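Local coordinates for protein glycosyl transferase (Staphylococcus aureus, PDB 5U02) that is a glycosyltransferase-family protein with a helical linker domain followed by two E-set-type beta domains, in an assembly of three copies, at residues T153-N158 and V169-H174; H174-K179 and T257-K262; I247-D252 and L269-I274; F160-G165 and V219-E224; H37-R42 and L76-L81. One frame throughout, in Å; residues are numbered along the deposited sequence.

Contact 1: residues T153-N158 and V169-H174; sequences TELTLN and VRLKLH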
# COMPACT_ATOMS: atom_id res chain seq x y z
N THR A 153 13.83 3.69 8.00
CA THR A 153 14.41 4.88 7.40
C THR A 153 13.31 5.87 7.07
O THR A 153 12.22 5.49 6.62
CB THR A 153 15.25 4.54 6.15
OG1 THR A 153 15.95 5.71 5.73
CG2 THR A 153 14.39 4.05 5.02
N GLU A 154 13.60 7.14 7.30
CA GLU A 154 12.68 8.23 7.01
C GLU A 154 13.29 9.11 5.93
O GLU A 154 14.43 9.56 6.05
CB GLU A 154 12.41 9.05 8.27
CG GLU A 154 11.40 10.17 8.10
CD GLU A 154 11.30 11.03 9.34
OE1 GLU A 154 12.22 11.84 9.57
OE2 GLU A 154 10.30 10.90 10.08
N LEU A 155 12.54 9.33 4.85
CA LEU A 155 12.96 10.19 3.75
C LEU A 155 12.03 11.39 3.70
O LEU A 155 10.81 11.23 3.66
CB LEU A 155 12.93 9.43 2.42
CG LEU A 155 13.83 8.19 2.39
CD1 LEU A 155 13.76 7.53 1.03
CD2 LEU A 155 15.25 8.56 2.75
N THR A 156 12.61 12.58 3.72
CA THR A 156 11.85 13.83 3.72
C THR A 156 12.02 14.52 2.38
O THR A 156 13.14 14.83 1.96
CB THR A 156 12.30 14.74 4.86
OG1 THR A 156 12.06 14.09 6.11
CG2 THR A 156 11.54 16.05 4.83
N LEU A 157 10.90 14.75 1.69
CA LEU A 157 10.89 15.55 0.47
C LEU A 157 10.91 17.02 0.87
O LEU A 157 9.89 17.59 1.25
CB LEU A 157 9.67 15.24 -0.38
CG LEU A 157 9.34 13.77 -0.66
CD1 LEU A 157 8.24 13.68 -1.70
CD2 LEU A 157 10.57 13.03 -1.11
N ASN A 158 12.09 17.64 0.81
CA ASN A 158 12.20 19.04 1.21
C ASN A 158 11.57 19.97 0.18
O ASN A 158 10.94 20.97 0.54
CB ASN A 158 13.66 19.42 1.44
CG ASN A 158 14.14 19.06 2.84
OD1 ASN A 158 13.35 18.66 3.69
ND2 ASN A 158 15.44 19.22 3.08
N VAL A 169 4.87 6.92 -3.45
CA VAL A 169 6.29 6.73 -3.20
C VAL A 169 6.52 5.30 -2.75
O VAL A 169 5.70 4.72 -2.03
CB VAL A 169 6.84 7.73 -2.16
CG1 VAL A 169 6.52 9.17 -2.57
CG2 VAL A 169 6.32 7.44 -0.77
N ARG A 170 7.63 4.72 -3.20
CA ARG A 170 8.10 3.43 -2.73
C ARG A 170 9.60 3.53 -2.50
O ARG A 170 10.28 4.36 -3.11
CB ARG A 170 7.82 2.29 -3.72
CG ARG A 170 6.36 2.13 -4.10
CD ARG A 170 6.12 0.79 -4.80
NE ARG A 170 6.70 0.73 -6.14
CZ ARG A 170 6.71 -0.38 -6.89
NH1 ARG A 170 6.19 -1.50 -6.41
NH2 ARG A 170 7.24 -0.36 -8.11
N LEU A 171 10.12 2.69 -1.61
CA LEU A 171 11.56 2.58 -1.42
C LEU A 171 12.10 1.51 -2.35
O LEU A 171 11.58 0.39 -2.39
CB LEU A 171 11.89 2.25 0.04
CG LEU A 171 13.36 2.42 0.40
CD1 LEU A 171 13.80 3.83 0.07
CD2 LEU A 171 13.58 2.15 1.87
N LYS A 172 13.14 1.85 -3.10
CA LYS A 172 13.69 0.96 -4.11
C LYS A 172 15.10 0.55 -3.74
O LYS A 172 15.96 1.41 -3.50
CB LYS A 172 13.68 1.63 -5.49
CG LYS A 172 14.21 0.77 -6.61
CD LYS A 172 14.14 1.52 -7.92
CE LYS A 172 14.65 0.70 -9.07
NZ LYS A 172 14.63 1.50 -10.31
N LEU A 173 15.34 -0.75 -3.70
CA LEU A 173 16.68 -1.31 -3.64
C LEU A 173 17.04 -1.78 -5.04
O LEU A 173 16.31 -2.58 -5.64
CB LEU A 173 16.76 -2.47 -2.64
CG LEU A 173 16.34 -2.17 -1.20
CD1 LEU A 173 16.56 -3.38 -0.29
CD2 LEU A 173 17.06 -0.95 -0.65
N HIS A 174 18.15 -1.28 -5.58
CA HIS A 174 18.57 -1.58 -6.94
C HIS A 174 19.98 -2.13 -6.87
O HIS A 174 20.88 -1.47 -6.34
CB HIS A 174 18.51 -0.33 -7.82
CG HIS A 174 18.20 -0.60 -9.26
ND1 HIS A 174 18.14 0.41 -10.21
CD2 HIS A 174 17.93 -1.76 -9.92
CE1 HIS A 174 17.85 -0.12 -11.39
NE2 HIS A 174 17.72 -1.43 -11.24
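Thr153, Leu155 and Leu171 meet in the interior of the first E-set-type beta domain, where strand 150-159 faces strand 168-175. No hydrogen bond joins the two segments, and their nearest CA atoms, those of Leu155 and Leu171, are 9.3 Å apart. That spacing is far too wide for neighbouring strands and fits layers that touch through side chains alone. The tight part is a fork: Leu171 divides its two methyls between two partners. CD1 of Leu171 lies 3.8 Å from CD1 of Leu155, the two side chains crossing at about a right angle. Leu171 is directed at strand 150-159, and chi1 of -167° carries its branch point to where the methyls reach different partners. Toward one end of the contact the fit loosens: Leu157 and Val169 face each other, yet their side chains come no closer than 4.9 Å, CD1 of Leu157 to CG1 of Val169. On the faces turned away from the contact the residues are polar. Lys172, partly exposed like Arg170, pairs with Glu227; Arg170 pairs with Glu218 and Glu164 of the second subunit; the buried Glu154 is hydrogen-bonded to Tyr206 of the third subunit. Thr153 turns its two branches to different tasks: OG1 is hydrogen-bonded to the carbonyl of Ala143 on strand 138-146, while its methyl CG2 stands 3.8 Å from CD2 of Leu171.

Contact 2: residues H174-K179 and T257-K262; sequences HSRNKK and TPYFTK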
# COMPACT_ATOMS: atom_id res chain seq x y z
N HIS A 174 18.15 -1.28 -5.58
CA HIS A 174 18.57 -1.58 -6.94
C HIS A 174 19.98 -2.13 -6.87
O HIS A 174 20.88 -1.47 -6.34
CB HIS A 174 18.51 -0.33 -7.82
CG HIS A 174 18.20 -0.60 -9.26
ND1 HIS A 174 18.14 0.41 -10.21
CD2 HIS A 174 17.93 -1.76 -9.92
CE1 HIS A 174 17.85 -0.12 -11.39
NE2 HIS A 174 17.72 -1.43 -11.24
N SER A 175 20.18 -3.35 -7.37
CA SER A 175 21.52 -3.91 -7.37
C SER A 175 22.42 -3.06 -8.25
O SER A 175 21.96 -2.40 -9.19
CB SER A 175 21.51 -5.37 -7.86
OG SER A 175 21.09 -5.49 -9.21
N ARG A 176 23.72 -3.05 -7.93
CA ARG A 176 24.65 -2.18 -8.64
C ARG A 176 24.65 -2.48 -10.14
O ARG A 176 24.77 -1.57 -10.96
CB ARG A 176 26.06 -2.31 -8.06
CG ARG A 176 27.16 -1.60 -8.86
CD ARG A 176 26.97 -0.09 -8.85
NE ARG A 176 26.66 0.41 -7.52
CZ ARG A 176 27.57 0.84 -6.65
NH1 ARG A 176 28.86 0.80 -6.96
NH2 ARG A 176 27.20 1.29 -5.46
N ASN A 177 24.50 -3.75 -10.51
CA ASN A 177 24.46 -4.11 -11.93
C ASN A 177 23.08 -3.92 -12.54
O ASN A 177 22.84 -4.41 -13.65
CB ASN A 177 24.93 -5.55 -12.13
CG ASN A 177 24.03 -6.58 -11.45
OD1 ASN A 177 22.94 -6.26 -10.97
ND2 ASN A 177 24.48 -7.82 -11.43
N LYS A 178 22.16 -3.25 -11.84
CA LYS A 178 20.80 -2.96 -12.29
C LYS A 178 19.97 -4.22 -12.57
O LYS A 178 18.85 -4.10 -13.07
CB LYS A 178 20.80 -2.07 -13.54
CG LYS A 178 21.81 -0.93 -13.51
CD LYS A 178 21.29 0.24 -12.69
CE LYS A 178 22.44 1.07 -12.15
NZ LYS A 178 21.94 2.10 -11.19
N LYS A 179 20.48 -5.41 -12.26
CA LYS A 179 19.78 -6.63 -12.66
C LYS A 179 18.61 -6.95 -11.74
O LYS A 179 17.57 -7.43 -12.20
CB LYS A 179 20.74 -7.81 -12.73
CG LYS A 179 21.80 -7.69 -13.82
CD LYS A 179 22.02 -9.02 -14.53
CE LYS A 179 22.96 -8.87 -15.72
NZ LYS A 179 24.38 -8.77 -15.29
N THR A 257 25.47 -4.54 5.78
CA THR A 257 26.25 -3.38 6.22
C THR A 257 25.83 -2.15 5.44
O THR A 257 26.13 -2.05 4.23
CB THR A 257 27.75 -3.64 6.02
OG1 THR A 257 28.13 -4.85 6.70
CG2 THR A 257 28.58 -2.48 6.55
N PRO A 258 25.13 -1.20 6.05
CA PRO A 258 24.92 0.09 5.39
C PRO A 258 26.24 0.84 5.27
O PRO A 258 27.12 0.74 6.13
CB PRO A 258 23.95 0.83 6.33
CG PRO A 258 23.31 -0.25 7.15
CD PRO A 258 24.37 -1.31 7.31
N TYR A 259 26.37 1.60 4.19
CA TYR A 259 27.55 2.42 3.98
C TYR A 259 27.22 3.47 2.94
O TYR A 259 26.16 3.43 2.30
CB TYR A 259 28.76 1.58 3.56
CG TYR A 259 28.60 0.98 2.18
CD1 TYR A 259 27.76 -0.11 1.97
CD2 TYR A 259 29.27 1.50 1.08
CE1 TYR A 259 27.59 -0.66 0.71
CE2 TYR A 259 29.11 0.95 -0.19
CZ TYR A 259 28.27 -0.13 -0.37
OH TYR A 259 28.13 -0.66 -1.64
N PHE A 260 28.16 4.40 2.76
CA PHE A 260 27.98 5.54 1.88
C PHE A 260 29.03 5.49 0.78
O PHE A 260 30.21 5.23 1.05
CB PHE A 260 28.07 6.85 2.67
CG PHE A 260 27.01 6.96 3.73
CD1 PHE A 260 25.74 7.40 3.42
CD2 PHE A 260 27.28 6.59 5.04
CE1 PHE A 260 24.76 7.49 4.39
CE2 PHE A 260 26.31 6.69 6.02
CZ PHE A 260 25.05 7.14 5.70
N THR A 261 28.60 5.74 -0.45
CA THR A 261 29.46 5.54 -1.60
C THR A 261 30.51 6.64 -1.69
O THR A 261 30.34 7.76 -1.19
CB THR A 261 28.63 5.50 -2.89
OG1 THR A 261 27.88 6.71 -3.02
CG2 THR A 261 27.69 4.30 -2.87
N LYS A 262 31.61 6.31 -2.36
CA LYS A 262 32.75 7.20 -2.43
C LYS A 262 32.49 8.38 -3.36
O LYS A 262 32.87 9.52 -3.05
CB LYS A 262 33.98 6.43 -2.90
CG LYS A 262 35.28 7.12 -2.58
CD LYS A 262 35.37 7.37 -1.09
CE LYS A 262 36.63 8.09 -0.71
NZ LYS A 262 36.52 8.68 0.65
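A type I beta turn from Ser175 to Lys178, in the connection between strands 168-175 and 181-190, sends Arg176 across to the end of strand 252-260 in the same E-set-type domain. The contact is slight and lies at the surface. NH2 of Arg176 stands 4.0 Å from CG2 of Thr261, and the hydroxyl OH of Tyr259 is 4.4 Å from that same NH2. Both partners approach the guanidinium obliquely, and no hydrogen bond links the segments. In Arg176, chi1 of 171° extends the chain away from its own backbone N before it folds at chi2 and chi3. Its charge is met elsewhere, by a salt bridge from NH2 to Asp214 on strand 212-221; likewise OG1 of Thr261 is bound to the backbone N of Asn266, so that its methyl is the part offered to the arginine. An imidazole molecule also lies close to the Tyr259 side chain. The turn is held from within: N of Lys178 bonds to O of Ser175 at 2.8 Å. An Asx turn is built on Asn177, whose OD1 accepts from N of Lys179 at 2.9 Å, the donor standing 45° out of the carbonyl plane. A second donor grips the same oxygen: OG of Ser175, 2.7 Å from OD1 of Asn177 at a C=O...donor angle of 161°, almost in line with the carbonyl bond.

Contact 3: residues I247-D252 and L269-I274; sequences IHLNND and LYFTAI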
# COMPACT_ATOMS: atom_id res chain seq x y z
N ILE A 247 22.47 -11.67 9.75
CA ILE A 247 21.40 -12.34 9.01
C ILE A 247 21.73 -13.82 8.93
O ILE A 247 22.89 -14.19 8.73
CB ILE A 247 21.23 -11.72 7.60
CG1 ILE A 247 20.59 -10.34 7.71
CG2 ILE A 247 20.43 -12.64 6.68
CD1 ILE A 247 20.49 -9.59 6.40
N HIS A 248 20.72 -14.67 9.11
CA HIS A 248 20.86 -16.12 9.08
C HIS A 248 20.00 -16.68 7.97
O HIS A 248 18.79 -16.42 7.92
CB HIS A 248 20.46 -16.75 10.42
CG HIS A 248 20.78 -18.21 10.52
ND1 HIS A 248 21.95 -18.76 10.06
CD2 HIS A 248 20.08 -19.24 11.07
CE1 HIS A 248 21.96 -20.06 10.30
NE2 HIS A 248 20.83 -20.37 10.91
N LEU A 249 20.61 -17.46 7.09
CA LEU A 249 19.93 -17.85 5.86
C LEU A 249 20.47 -19.20 5.40
O LEU A 249 21.64 -19.29 5.03
CB LEU A 249 20.14 -16.78 4.79
CG LEU A 249 19.47 -16.98 3.45
CD1 LEU A 249 17.97 -17.06 3.61
CD2 LEU A 249 19.84 -15.81 2.61
N ASN A 250 19.62 -20.22 5.44
CA ASN A 250 19.97 -21.57 4.99
C ASN A 250 21.28 -22.04 5.62
O ASN A 250 22.27 -22.31 4.94
CB ASN A 250 20.04 -21.63 3.46
CG ASN A 250 18.68 -21.77 2.81
OD1 ASN A 250 18.08 -20.78 2.38
ND2 ASN A 250 18.17 -23.00 2.75
N ASN A 251 21.27 -22.09 6.96
CA ASN A 251 22.37 -22.56 7.80
C ASN A 251 23.61 -21.67 7.72
O ASN A 251 24.60 -21.96 8.41
CB ASN A 251 22.79 -24.00 7.47
CG ASN A 251 21.61 -24.96 7.46
OD1 ASN A 251 21.16 -25.40 6.41
ND2 ASN A 251 21.12 -25.28 8.65
N ASP A 252 23.60 -20.61 6.93
CA ASP A 252 24.76 -19.75 6.74
C ASP A 252 24.52 -18.37 7.34
O ASP A 252 23.39 -17.90 7.46
CB ASP A 252 25.09 -19.62 5.25
CG ASP A 252 25.21 -20.96 4.57
OD1 ASP A 252 25.91 -21.82 5.13
OD2 ASP A 252 24.59 -21.14 3.50
N LEU A 269 23.56 -0.79 0.62
CA LEU A 269 23.58 -1.93 1.53
C LEU A 269 24.51 -3.00 0.97
O LEU A 269 24.33 -3.45 -0.18
CB LEU A 269 22.17 -2.50 1.73
CG LEU A 269 21.10 -1.48 2.09
CD1 LEU A 269 19.75 -2.14 2.31
CD2 LEU A 269 21.51 -0.67 3.31
N TYR A 270 25.48 -3.42 1.77
CA TYR A 270 26.43 -4.46 1.39
C TYR A 270 26.05 -5.76 2.10
O TYR A 270 25.94 -5.79 3.33
CB TYR A 270 27.86 -4.04 1.75
CG TYR A 270 28.95 -4.91 1.17
CD1 TYR A 270 29.32 -4.79 -0.17
CD2 TYR A 270 29.63 -5.82 1.96
CE1 TYR A 270 30.33 -5.58 -0.70
CE2 TYR A 270 30.64 -6.61 1.43
CZ TYR A 270 30.98 -6.49 0.11
OH TYR A 270 31.98 -7.27 -0.41
N PHE A 271 25.86 -6.82 1.32
CA PHE A 271 25.45 -8.13 1.81
C PHE A 271 26.50 -9.15 1.42
O PHE A 271 26.77 -9.35 0.23
CB PHE A 271 24.08 -8.51 1.24
CG PHE A 271 23.53 -9.81 1.77
CD1 PHE A 271 22.95 -9.86 3.03
CD2 PHE A 271 23.59 -10.97 1.01
CE1 PHE A 271 22.45 -11.05 3.53
CE2 PHE A 271 23.08 -12.16 1.50
CZ PHE A 271 22.51 -12.21 2.76
N THR A 272 27.11 -9.80 2.42
CA THR A 272 28.17 -10.76 2.16
C THR A 272 28.25 -11.78 3.29
O THR A 272 27.80 -11.53 4.41
CB THR A 272 29.53 -10.06 1.98
OG1 THR A 272 30.45 -10.98 1.37
CG2 THR A 272 30.08 -9.61 3.32
N ALA A 273 28.83 -12.93 2.96
CA ALA A 273 28.93 -14.03 3.91
C ALA A 273 29.97 -13.73 4.99
O ALA A 273 30.92 -12.98 4.78
CB ALA A 273 29.31 -15.33 3.19
N ILE A 274 29.78 -14.34 6.16
CA ILE A 274 30.74 -14.28 7.25
C ILE A 274 30.83 -15.66 7.89
O ILE A 274 30.01 -16.55 7.63
CB ILE A 274 30.36 -13.24 8.34
CG1 ILE A 274 29.04 -13.63 9.01
CG2 ILE A 274 30.27 -11.84 7.75
CD1 ILE A 274 28.69 -12.77 10.19
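Ile247 brings its CD1 methyl to the edge of the Phe271 ring, near the ring plane, 3.8 Å from CE1 of Phe271. Its other branch, CG2 of Ile247, lies 4.1 Å from that same CE1, so both methyls of Ile247 lie against the same ring corner from one side. Leu249 adds a looser touch, its CD2 being 4.5 Å from CZ of Phe271. In Phe271, chi1 of -176° swings the ring out opposite its own amide nitrogen, and the ring stacks on Tyr254 of strand 252-260, the strand that lies between 245-249 and 267-274 in the sheet. Farther out, a type I' turn from Leu249 to Asp252 closes the hairpin. There O of Asp252 accepts twice: from N of Leu249 at 2.8 Å, and from ND1 of His248 at 3.1 Å, the latter donor well above the carbonyl plane. Between the segments the chemistry is wholly apolar: the ring is held by van der Waals contact alone across them, whereas the neighbouring turn is fixed by hydrogen bonds.

Contact 4: residues F160-G165 and V219-E224; sequences FMIGEG and VQIGTE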
# COMPACT_ATOMS: atom_id res chain seq x y z
N PHE A 160 9.30 19.92 -3.60
CA PHE A 160 8.55 19.18 -4.60
C PHE A 160 7.40 20.07 -5.05
O PHE A 160 6.68 20.62 -4.21
CB PHE A 160 8.02 17.86 -4.02
CG PHE A 160 7.70 16.82 -5.07
CD1 PHE A 160 8.17 16.96 -6.36
CD2 PHE A 160 6.91 15.73 -4.75
CE1 PHE A 160 7.87 16.01 -7.33
CE2 PHE A 160 6.60 14.78 -5.71
CZ PHE A 160 7.09 14.92 -7.00
N MET A 161 7.24 20.22 -6.36
CA MET A 161 6.26 21.15 -6.89
C MET A 161 4.84 20.62 -6.84
O MET A 161 3.97 21.18 -7.51
CB MET A 161 6.63 21.54 -8.33
CG MET A 161 7.64 22.66 -8.39
SD MET A 161 8.12 23.05 -10.07
CE MET A 161 8.30 21.40 -10.72
N ILE A 162 4.58 19.58 -6.06
CA ILE A 162 3.23 19.02 -5.98
C ILE A 162 2.99 18.54 -4.55
O ILE A 162 3.85 17.87 -3.96
CB ILE A 162 3.00 17.89 -7.00
CG1 ILE A 162 1.63 17.24 -6.77
CG2 ILE A 162 4.12 16.90 -6.96
CD1 ILE A 162 1.18 16.28 -7.86
N GLY A 163 1.82 18.89 -4.02
CA GLY A 163 1.51 18.62 -2.63
C GLY A 163 1.23 17.15 -2.35
O GLY A 163 1.01 16.33 -3.24
N GLU A 164 1.25 16.85 -1.05
CA GLU A 164 1.02 15.50 -0.56
C GLU A 164 -0.30 14.94 -1.08
O GLU A 164 -1.29 15.66 -1.21
CB GLU A 164 1.03 15.51 0.97
CG GLU A 164 1.43 14.21 1.65
CD GLU A 164 0.35 13.14 1.56
OE1 GLU A 164 0.71 11.94 1.53
OE2 GLU A 164 -0.84 13.50 1.52
N GLY A 165 -0.31 13.64 -1.38
CA GLY A 165 -1.52 12.92 -1.68
C GLY A 165 -1.76 12.63 -3.15
O GLY A 165 -2.53 11.71 -3.46
N VAL A 219 9.16 7.88 -7.03
CA VAL A 219 8.03 8.80 -6.89
C VAL A 219 7.24 8.77 -8.19
O VAL A 219 7.76 9.17 -9.24
CB VAL A 219 8.49 10.23 -6.58
CG1 VAL A 219 7.30 11.19 -6.61
CG2 VAL A 219 9.19 10.28 -5.22
N GLN A 220 6.00 8.30 -8.12
CA GLN A 220 5.18 8.08 -9.30
C GLN A 220 4.03 9.07 -9.34
O GLN A 220 3.33 9.25 -8.33
CB GLN A 220 4.65 6.64 -9.34
CG GLN A 220 3.68 6.37 -10.46
CD GLN A 220 3.82 4.97 -11.04
OE1 GLN A 220 3.69 4.77 -12.25
NE2 GLN A 220 4.11 4.01 -10.17
N ILE A 221 3.83 9.70 -10.49
CA ILE A 221 2.75 10.65 -10.71
C ILE A 221 1.96 10.13 -11.91
O ILE A 221 2.28 10.42 -13.06
CB ILE A 221 3.26 12.07 -10.96
CG1 ILE A 221 4.15 12.53 -9.80
CG2 ILE A 221 2.09 13.03 -11.22
CD1 ILE A 221 4.89 13.82 -10.06
N GLY A 222 0.92 9.35 -11.64
CA GLY A 222 0.21 8.69 -12.72
C GLY A 222 1.08 7.61 -13.34
O GLY A 222 1.05 6.46 -12.91
N THR A 223 1.86 7.97 -14.36
CA THR A 223 2.81 7.05 -14.97
C THR A 223 4.19 7.66 -15.20
O THR A 223 5.07 6.97 -15.73
CB THR A 223 2.27 6.52 -16.31
OG1 THR A 223 1.90 7.62 -17.16
CG2 THR A 223 1.06 5.62 -16.09
N GLU A 224 4.40 8.92 -14.84
CA GLU A 224 5.72 9.54 -14.90
C GLU A 224 6.47 9.20 -13.61
O GLU A 224 6.01 9.53 -12.52
CB GLU A 224 5.61 11.05 -15.09
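The Phe160 ring projects from the loop between strands 150-159 and 168-175 against the end of strand 212-221, in the first E-set-type beta domain. Its far corner fits between two aliphatic bumps: CZ of Phe160 is 3.8 Å from CG1 of Val219 and 3.9 Å from CD1 of Ile221. Both methyls meet the ring obliquely. Val219 and Ile221, two apart on the strand, point to the same side and form the two walls. Ile162 completes the fit from the loop itself, with CG2 resting 3.4 Å above the plane of the Phe160 ring, over its centre. Tyr167 packs edge-to-face with Phe160, and Ile134 touches both Phe160 and Ile221. Beyond Ile221 the strand reverses at Gly222 and Thr223, where N of Ile221 bonds to O of Glu224 at 3.0 Å. At the subunit boundary, Gln220 reaches Gly165 of the second subunit. The two isoleucines also meet directly, with CG2 of Ile162 4.4 Å from CD1 of Ile221.

Contact 5: residues H37-R42 and L76-L81; sequences HFSFSR and LVMSKL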
# COMPACT_ATOMS: atom_id res chain seq x y z
N HIS A 37 20.40 31.81 -16.31
CA HIS A 37 20.45 32.92 -15.37
C HIS A 37 19.45 32.75 -14.23
O HIS A 37 19.77 33.03 -13.07
CB HIS A 37 20.22 34.22 -16.15
CG HIS A 37 19.79 35.38 -15.31
ND1 HIS A 37 20.68 36.22 -14.67
CD2 HIS A 37 18.56 35.85 -15.02
CE1 HIS A 37 20.01 37.16 -14.02
NE2 HIS A 37 18.72 36.96 -14.21
N PHE A 38 18.22 32.32 -14.54
CA PHE A 38 17.24 32.03 -13.50
C PHE A 38 17.61 30.77 -12.72
O PHE A 38 17.15 30.60 -11.58
CB PHE A 38 15.81 31.88 -14.07
CG PHE A 38 15.04 33.20 -14.27
CD1 PHE A 38 15.15 33.93 -15.44
CD2 PHE A 38 14.16 33.67 -13.31
CE1 PHE A 38 14.47 35.11 -15.64
CE2 PHE A 38 13.46 34.86 -13.50
CZ PHE A 38 13.62 35.58 -14.67
N SER A 39 18.43 29.89 -13.28
CA SER A 39 18.81 28.67 -12.58
C SER A 39 20.08 28.84 -11.76
O SER A 39 20.26 28.11 -10.77
CB SER A 39 19.00 27.52 -13.58
OG SER A 39 17.77 27.14 -14.17
N PHE A 40 20.95 29.78 -12.11
CA PHE A 40 22.28 29.83 -11.51
C PHE A 40 22.75 31.23 -11.13
O PHE A 40 23.95 31.42 -10.91
CB PHE A 40 23.30 29.18 -12.47
CG PHE A 40 22.83 27.88 -13.04
CD1 PHE A 40 22.69 26.77 -12.24
CD2 PHE A 40 22.51 27.77 -14.39
CE1 PHE A 40 22.25 25.57 -12.76
CE2 PHE A 40 22.07 26.57 -14.92
CZ PHE A 40 21.93 25.47 -14.10
N SER A 41 21.85 32.20 -11.01
CA SER A 41 22.24 33.55 -10.64
C SER A 41 21.52 33.98 -9.36
O SER A 41 20.80 33.19 -8.73
CB SER A 41 21.94 34.54 -11.76
OG SER A 41 20.55 34.82 -11.82
N ARG A 42 21.73 35.25 -9.00
CA ARG A 42 21.03 35.89 -7.89
C ARG A 42 19.52 35.81 -8.01
O ARG A 42 18.83 35.90 -6.99
CB ARG A 42 21.43 37.36 -7.82
CG ARG A 42 22.33 37.72 -6.67
CD ARG A 42 22.29 39.23 -6.50
NE ARG A 42 23.60 39.85 -6.36
CZ ARG A 42 24.21 40.53 -7.33
NH1 ARG A 42 23.63 40.67 -8.51
NH2 ARG A 42 25.40 41.06 -7.11
N LEU A 76 9.67 29.10 -25.55
CA LEU A 76 10.83 28.22 -25.65
C LEU A 76 11.63 28.10 -24.36
O LEU A 76 12.50 27.23 -24.26
CB LEU A 76 11.77 28.70 -26.77
CG LEU A 76 11.15 28.97 -28.14
CD1 LEU A 76 11.19 30.45 -28.49
CD2 LEU A 76 11.84 28.14 -29.21
N VAL A 77 11.36 28.95 -23.36
CA VAL A 77 12.07 28.85 -22.09
C VAL A 77 11.46 27.73 -21.25
O VAL A 77 10.36 27.24 -21.52
CB VAL A 77 12.05 30.19 -21.34
CG1 VAL A 77 12.65 31.29 -22.20
CG2 VAL A 77 10.63 30.55 -20.91
N MET A 78 12.21 27.30 -20.23
CA MET A 78 11.74 26.26 -19.32
C MET A 78 10.37 26.62 -18.75
O MET A 78 10.15 27.75 -18.30
CB MET A 78 12.75 26.05 -18.20
CG MET A 78 14.09 25.52 -18.68
SD MET A 78 15.34 25.54 -17.38
CE MET A 78 14.39 24.93 -15.99
N SER A 79 9.46 25.64 -18.75
CA SER A 79 8.04 25.93 -18.54
C SER A 79 7.79 26.60 -17.19
O SER A 79 6.91 27.47 -17.08
CB SER A 79 7.22 24.65 -18.66
OG SER A 79 7.72 23.63 -17.80
N LYS A 80 8.53 26.22 -16.16
CA LYS A 80 8.25 26.74 -14.82
C LYS A 80 8.64 28.20 -14.65
O LYS A 80 8.34 28.78 -13.61
CB LYS A 80 8.94 25.87 -13.77
CG LYS A 80 10.35 26.28 -13.38
CD LYS A 80 11.09 25.13 -12.72
CE LYS A 80 11.95 25.60 -11.56
NZ LYS A 80 11.13 25.83 -10.33
N LEU A 81 9.28 28.81 -15.65
CA LEU A 81 9.67 30.21 -15.57
C LEU A 81 8.63 31.16 -16.15
O LEU A 81 8.67 32.36 -15.84
CB LEU A 81 11.01 30.43 -16.28
CG LEU A 81 12.20 29.76 -15.60
CD1 LEU A 81 13.40 29.73 -16.53
CD2 LEU A 81 12.53 30.47 -14.30
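Phe38, near the end of helix 23-40, meets Leu81 at the point where the loop after helix 56-68 leads into helix 82-89, all within the helical linker domain. The two side chains are inclined to each other, and the closest approach falls at the root of the aromatic side chain: CD2 of Leu81 is 3.6 Å from CB of Phe38. The same methyl continues onto the ring, 3.7 Å from CG of Phe38, coming at it obliquely. The leucine's other methyl is somewhat farther off, with CD1 of Leu81 4.1 Å from CB of Phe38. In Phe38, chi1 of -84° puts CG beside the backbone N and opposite the carbonyl carbon, leaving CB and the ring atoms CG and CD2 against Leu81; Ile66 of helix 56-68 packs on Phe38 too. At the more exposed margin, OG of Ser39 lies 4.3 Å from SD of Met78, a loose touch; the hydroxyl is hydrogen-bonded to the carbonyl of Asn35 one helical turn earlier. Within the loop, N of Leu81 bonds to O of Met78 at 3.0 Å. The chemistry therefore implies a division of labour: apolar contact joins Phe38 to Leu81, while a hydrogen bond from Met78 N to Asn35 OD1 ties the loop to the same helix.

Overall arrangement
Contact 5 comes first along the chain and lies alone in the helical linker domain; contacts 1 to 4 all reach one antiparallel sheet of the first E-set-type domain. Contacts 1 and 4, with centres about 13 Å apart, alternate along the chain and touch through Val169 and Val219. Contact 2 continues strand 168-175 from contact 1, about 15 Å away between centres, and crosses contact 3 in sequence, joined by a probable hydrogen bond from Thr257 to Tyr270. Contacts 3 and 5 lie on opposite sides of the chain's centre, about 49 Å apart between centres. Met161 packing on Lys80 connects contacts 4 and 5, linking the beta domain to the helical one in an elongated chain.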